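Local coordinates for carbohydrate binding module (Escherichia coli, PDB 2XFE), which probably binds xylan and galactose-containing polysaccharides as a calcium-dependent carbohydrate-binding module of family 60, gripping sugar hydroxyls directly through a bound calcium ion, at residues Gln63-Val68 / Asn96-His101. Sequence-based numbering, arbitrary orientation.
With CA (calcium ion), chain D; CA (calcium ion), chain C; GAL (beta-D-galactopyranose), chain B; GAL (beta-D-galactopyranose), chain E.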
ATOM      1  N   GLN A  63       4.212   6.193  -0.408  1.00  5.22           N
ATOM      2  CA  GLN A  63       4.862   5.710   0.783  1.00  4.58           C
ATOM      3  C   GLN A  63       3.793   5.238   1.746  1.00  4.94           C
ATOM      4  O   GLN A  63       2.857   5.970   2.151  1.00  3.77           O
ATOM      5  CB  GLN A  63       5.734   6.786   1.416  1.00  5.61           C
ATOM      6  CG  GLN A  63       6.643   6.296   2.499  1.00  5.31           C
ATOM      7  CD  GLN A  63       7.249   7.449   3.364  1.00  8.27           C
ATOM      8  OE1 GLN A  63       6.907   8.638   3.203  1.00  7.56           O
ATOM      9  NE2 GLN A  63       8.082   7.060   4.344  1.00  7.30           N
ATOM     10  N   VAL A  64       3.910   3.968   2.111  1.00  6.26           N
ATOM     11  CA  VAL A  64       2.977   3.360   3.062  1.00  5.95           C
ATOM     12  C   VAL A  64       3.810   3.091   4.300  1.00  7.41           C
ATOM     13  O   VAL A  64       4.809   2.385   4.244  1.00  7.26           O
ATOM     14  CB  VAL A  64       2.352   2.037   2.519  1.00  6.27           C
ATOM     15  CG1 VAL A  64       1.497   1.425   3.551  1.00  7.69           C
ATOM     16  CG2 VAL A  64       1.584   2.282   1.257  1.00  5.69           C
ATOM     17  N   ASP A  65       3.459   3.715   5.427  1.00  7.21           N
ATOM     18  CA  ASP A  65       4.203   3.487   6.655  1.00  5.80           C
ATOM     19  C   ASP A  65       3.919   2.084   7.214  1.00  6.12           C
ATOM     20  O   ASP A  65       4.837   1.306   7.467  1.00  6.20           O
ATOM     21  CB  ASP A  65       3.783   4.572   7.680  1.00  5.95           C
ATOM     22  CG  ASP A  65       4.652   4.600   8.906  1.00  7.38           C
ATOM     23  OD1 ASP A  65       5.458   3.689   9.161  1.00  8.27           O
ATOM     24  OD2 ASP A  65       4.569   5.623   9.582  1.00  9.46           O
ATOM     25  N   TYR A  66       2.638   1.808   7.388  1.00  6.08           N
ATOM     26  CA  TYR A  66       2.113   0.593   7.942  1.00  6.44           C
ATOM     27  C   TYR A  66       0.641   0.452   7.643  1.00  5.43           C
ATOM     28  O   TYR A  66      -0.020   1.371   7.196  1.00  5.79           O
ATOM     29  CB  TYR A  66       2.326   0.509   9.489  1.00  6.07           C
ATOM     30  CG  TYR A  66       1.735   1.661  10.283  1.00  4.79           C
ATOM     31  CD1 TYR A  66       0.399   1.681  10.618  1.00  4.57           C
ATOM     32  CD2 TYR A  66       2.537   2.723  10.670  1.00  7.01           C
ATOM     33  CE1 TYR A  66      -0.135   2.741  11.344  1.00  9.64           C
ATOM     34  CE2 TYR A  66       2.030   3.816  11.365  1.00  5.89           C
ATOM     35  CZ  TYR A  66       0.679   3.789  11.730  1.00  9.15           C
ATOM     36  OH  TYR A  66       0.087   4.845  12.416  1.00 12.26           O
ATOM     37  N   ILE A  67       0.121  -0.745   7.947  1.00  6.06           N
ATOM     38  CA  ILE A  67      -1.327  -0.922   8.094  1.00  5.82           C
ATOM     39  C   ILE A  67      -1.586  -1.504   9.496  1.00  7.49           C
ATOM     40  O   ILE A  67      -0.650  -1.980  10.160  1.00  6.81           O
ATOM     41  CB  ILE A  67      -1.971  -1.795   7.000  1.00  6.74           C
ATOM     42  CG1 ILE A  67      -1.629  -3.261   7.225  1.00  5.96           C
ATOM     43  CG2 ILE A  67      -1.536  -1.289   5.603  1.00  5.02           C
ATOM     44  CD1 ILE A  67      -2.341  -4.238   6.273  1.00  8.17           C
ATOM     45  N   VAL A  68      -2.826  -1.371   9.916  1.00  6.61           N
ATOM     46  CA  VAL A  68      -3.331  -1.896  11.168  1.00  7.80           C
ATOM     47  C   VAL A  68      -4.559  -2.712  10.826  1.00  7.55           C
ATOM     48  O   VAL A  68      -5.550  -2.218  10.255  1.00  7.53           O
ATOM     49  CB  VAL A  68      -3.728  -0.817  12.194  1.00  7.30           C
ATOM     50  CG1 VAL A  68      -4.147  -1.523  13.544  1.00  8.35           C
ATOM     51  CG2 VAL A  68      -2.611   0.169  12.397  1.00  9.61           C
ATOM     52  N   ASN A  96      10.600  -5.446   1.480  1.00 10.10           N
ATOM     53  CA  ASN A  96      10.931  -4.686   2.691  1.00  9.51           C
ATOM     54  C   ASN A  96      11.167  -3.181   2.485  1.00  8.85           C
ATOM     55  O   ASN A  96      12.183  -2.588   2.883  1.00  8.10           O
ATOM     56  CB  ASN A  96      12.110  -5.354   3.362  1.00 10.76           C
ATOM     57  CG  ASN A  96      11.801  -6.818   3.697  1.00 13.36           C
ATOM     58  OD1 ASN A  96      12.108  -7.757   2.910  1.00 13.20           O
ATOM     59  ND2 ASN A  96      11.148  -7.013   4.833  1.00 14.07           N
ATOM     60  N   SER A  97      10.188  -2.546   1.896  1.00  7.40           N
ATOM     61  CA  SER A  97      10.262  -1.096   1.703  1.00  7.52           C
ATOM     62  C   SER A  97       8.906  -0.487   1.925  1.00  5.23           C
ATOM     63  O   SER A  97       7.890  -1.087   1.616  1.00  5.48           O
ATOM     64  CB  SER A  97      10.701  -0.747   0.272  1.00  7.39           C
ATOM     65  OG  SER A  97      10.813   0.689   0.087  1.00  6.90           O
ATOM     66  N   GLU A  98       8.875   0.737   2.435  1.00  5.39           N
ATOM     67  CA  GLU A  98       7.652   1.507   2.514  1.00  5.64           C
ATOM     68  C   GLU A  98       7.175   2.067   1.182  1.00  5.42           C
ATOM     69  O   GLU A  98       6.039   2.538   1.067  1.00  6.38           O
ATOM     70  CB  GLU A  98       7.887   2.701   3.459  1.00  5.46           C
ATOM     71  CG  GLU A  98       8.124   2.284   4.882  1.00  5.87           C
ATOM     72  CD  GLU A  98       8.101   3.443   5.864  1.00  9.11           C
ATOM     73  OE1 GLU A  98       8.577   4.565   5.579  1.00 10.52           O
ATOM     74  OE2 GLU A  98       7.626   3.281   6.963  1.00  6.73           O
ATOM     75  N   TRP A  99       8.098   2.139   0.200  1.00  5.59           N
ATOM     76  CA  TRP A  99       7.897   2.903  -1.039  1.00  5.57           C
ATOM     77  C   TRP A  99       7.316   2.089  -2.178  1.00  8.00           C
ATOM     78  O   TRP A  99       7.703   0.926  -2.405  1.00  6.86           O
ATOM     79  CB  TRP A  99       9.199   3.599  -1.439  1.00  6.09           C
ATOM     80  CG  TRP A  99       9.513   4.755  -0.540  1.00  6.30           C
ATOM     81  CD1 TRP A  99      10.236   4.697   0.593  1.00  8.19           C
ATOM     82  CD2 TRP A  99       9.017   6.111  -0.627  1.00  6.05           C
ATOM     83  NE1 TRP A  99      10.247   5.908   1.215  1.00  7.13           N
ATOM     84  CE2 TRP A  99       9.541   6.808   0.464  1.00  6.20           C
ATOM     85  CE3 TRP A  99       8.256   6.810  -1.555  1.00  5.80           C
ATOM     86  CZ2 TRP A  99       9.251   8.147   0.688  1.00  7.98           C
ATOM     87  CZ3 TRP A  99       7.980   8.125  -1.322  1.00  6.41           C
ATOM     88  CH2 TRP A  99       8.492   8.789  -0.261  1.00  8.29           C
ATOM     89  N   LEU A 100       6.357   2.690  -2.887  1.00  4.55           N
ATOM     90  CA  LEU A 100       5.940   2.224  -4.176  1.00  5.57           C
ATOM     91  C   LEU A 100       6.226   3.377  -5.146  1.00  5.16           C
ATOM     92  O   LEU A 100       5.472   4.338  -5.205  1.00  5.94           O
ATOM     93  CB  LEU A 100       4.461   1.889  -4.193  1.00  4.44           C
ATOM     94  CG  LEU A 100       4.093   0.716  -3.285  1.00  8.93           C
ATOM     95  CD1 LEU A 100       2.615   0.542  -3.031  1.00 10.56           C
ATOM     96  CD2 LEU A 100       4.531  -0.559  -3.968  1.00 11.27           C
ATOM     97  N   HIS A 101       7.339   3.257  -5.862  1.00  6.17           N
ATOM     98  CA  HIS A 101       7.788   4.258  -6.890  1.00  6.36           C
ATOM     99  C   HIS A 101       7.132   3.988  -8.234  1.00  7.30           C
ATOM    100  O   HIS A 101       6.745   4.914  -8.942  1.00  7.70           O
ATOM    101  CB  HIS A 101       9.310   4.262  -7.081  1.00  7.16           C
ATOM    102  CG  HIS A 101      10.081   4.467  -5.827  1.00  5.75           C
ATOM    103  ND1 HIS A 101      10.295   5.709  -5.271  1.00 11.55           N
ATOM    104  CD2 HIS A 101      10.667   3.572  -4.999  1.00  3.03           C
ATOM    105  CE1 HIS A 101      10.979   5.579  -4.155  1.00  5.93           C
ATOM    106  NE2 HIS A 101      11.244   4.287  -3.988  1.00 11.55           N
TER
HETATM  107 CA    CA D1114       6.828   1.909   8.742  1.00  8.35          CA
HETATM  108 CA    CA C1113       6.876   7.185  -9.523  1.00  6.48          CA
HETATM  109  C1  GAL B   2      11.343   6.072 -11.080  1.00  8.78           C
HETATM  110  C2  GAL B   2       9.841   6.412 -10.875  1.00  6.23           C
HETATM  111  C3  GAL B   2       8.804   5.617 -11.646  1.00  6.70           C
HETATM  112  C4  GAL B   2       9.283   5.273 -13.072  1.00 11.15           C
HETATM  113  C5  GAL B   2      10.776   4.837 -13.054  1.00 12.00           C
HETATM  114  C6  GAL B   2      11.278   4.628 -14.500  1.00 15.26           C
HETATM  115  O2  GAL B   2       9.392   6.737  -9.566  1.00  6.33           O
HETATM  116  O3  GAL B   2       7.578   6.350 -11.630  1.00  8.13           O
HETATM  117  O4  GAL B   2       9.156   6.364 -13.982  1.00 11.07           O
HETATM  118  O5  GAL B   2      11.730   5.635 -12.363  1.00  9.74           O
HETATM  119  O6  GAL B   2      12.349   3.757 -14.461  1.00 18.89           O
HETATM  120  C1  GAL E   1      15.324   8.428  -9.189  1.00 13.98           C
HETATM  121  C2  GAL E   1      14.100   8.084  -8.393  1.00 10.21           C
HETATM  122  C3  GAL E   1      13.747   6.607  -8.540  1.00  8.51           C
HETATM  123  C4  GAL E   1      13.496   6.235  -9.976  1.00 10.73           C
HETATM  124  C5  GAL E   1      14.684   6.793 -10.771  1.00 11.51           C
HETATM  125  C6  GAL E   1      14.605   6.493 -12.244  1.00 19.48           C
HETATM  126  O1  GAL E   1      15.619   9.820  -8.923  1.00 19.30           O
HETATM  127  O2  GAL E   1      14.420   8.328  -7.078  1.00 11.68           O
HETATM  128  O3  GAL E   1      12.613   6.341  -7.804  1.00  8.19           O
HETATM  129  O4  GAL E   1      12.256   6.878 -10.347  1.00 10.94           O
HETATM  130  O5  GAL E   1      14.936   8.183 -10.526  1.00 14.17           O
HETATM  131  O6  GAL E   1      15.702   7.180 -12.838  1.00 26.53           O
HETATM  132  O   HOH W   1       7.546   9.263 -10.327  1.00 11.10           O
HETATM  133  O   HOH W   2       7.863   2.879  10.622  1.00 10.55           O
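One calcium ion ties D65 to E98: D65 grips it twice, through its backbone O (2.4 Å) and carboxylate OD1, while E98 reaches it with OE2 (2.4 Å). The two carboxylates run side by side toward the metal, their planes steeply turned against each other, and the shared ion probably offsets the repulsion between D65 OD1 and E98 OE2. Q75, E77 and a water also bind this calcium. The other oxygen of E98 is occupied too: Q63 NE2 donates to E98 OE1 (2.8 Å), keeping close to its own amide plane but meeting the carboxylate on the anti side, 34° out of plane. Metal and amide together thus restrain the rotation of the E98 carboxylate. Q63 reaches this position with CG anti to its backbone N (chi1 -169°) and an extended chain, which lays it along one face of the W99 indole. Its CB sits over the six-membered ring, 3.6 Å from the centroid, a CH-pi contact, and farther out its amide stacks on the ring with the planes only 11° apart; Q63 CD lies 3.4 Å from W99 CZ2. In the backbone, V64 N donates to E98 O (2.8 Å), beside the antiparallel non-hydrogen-bonded pair Q63-W99. S97 OG accepts from W99 N in an ST turn. Beyond this short strand, H101 O binds a second calcium, which also takes O2 and O3 of a galactose: the calcium-mediated sugar site of a beta-sandwich carbohydrate-binding module, joined through this strand pairing to a separate calcium site that touches no galactose.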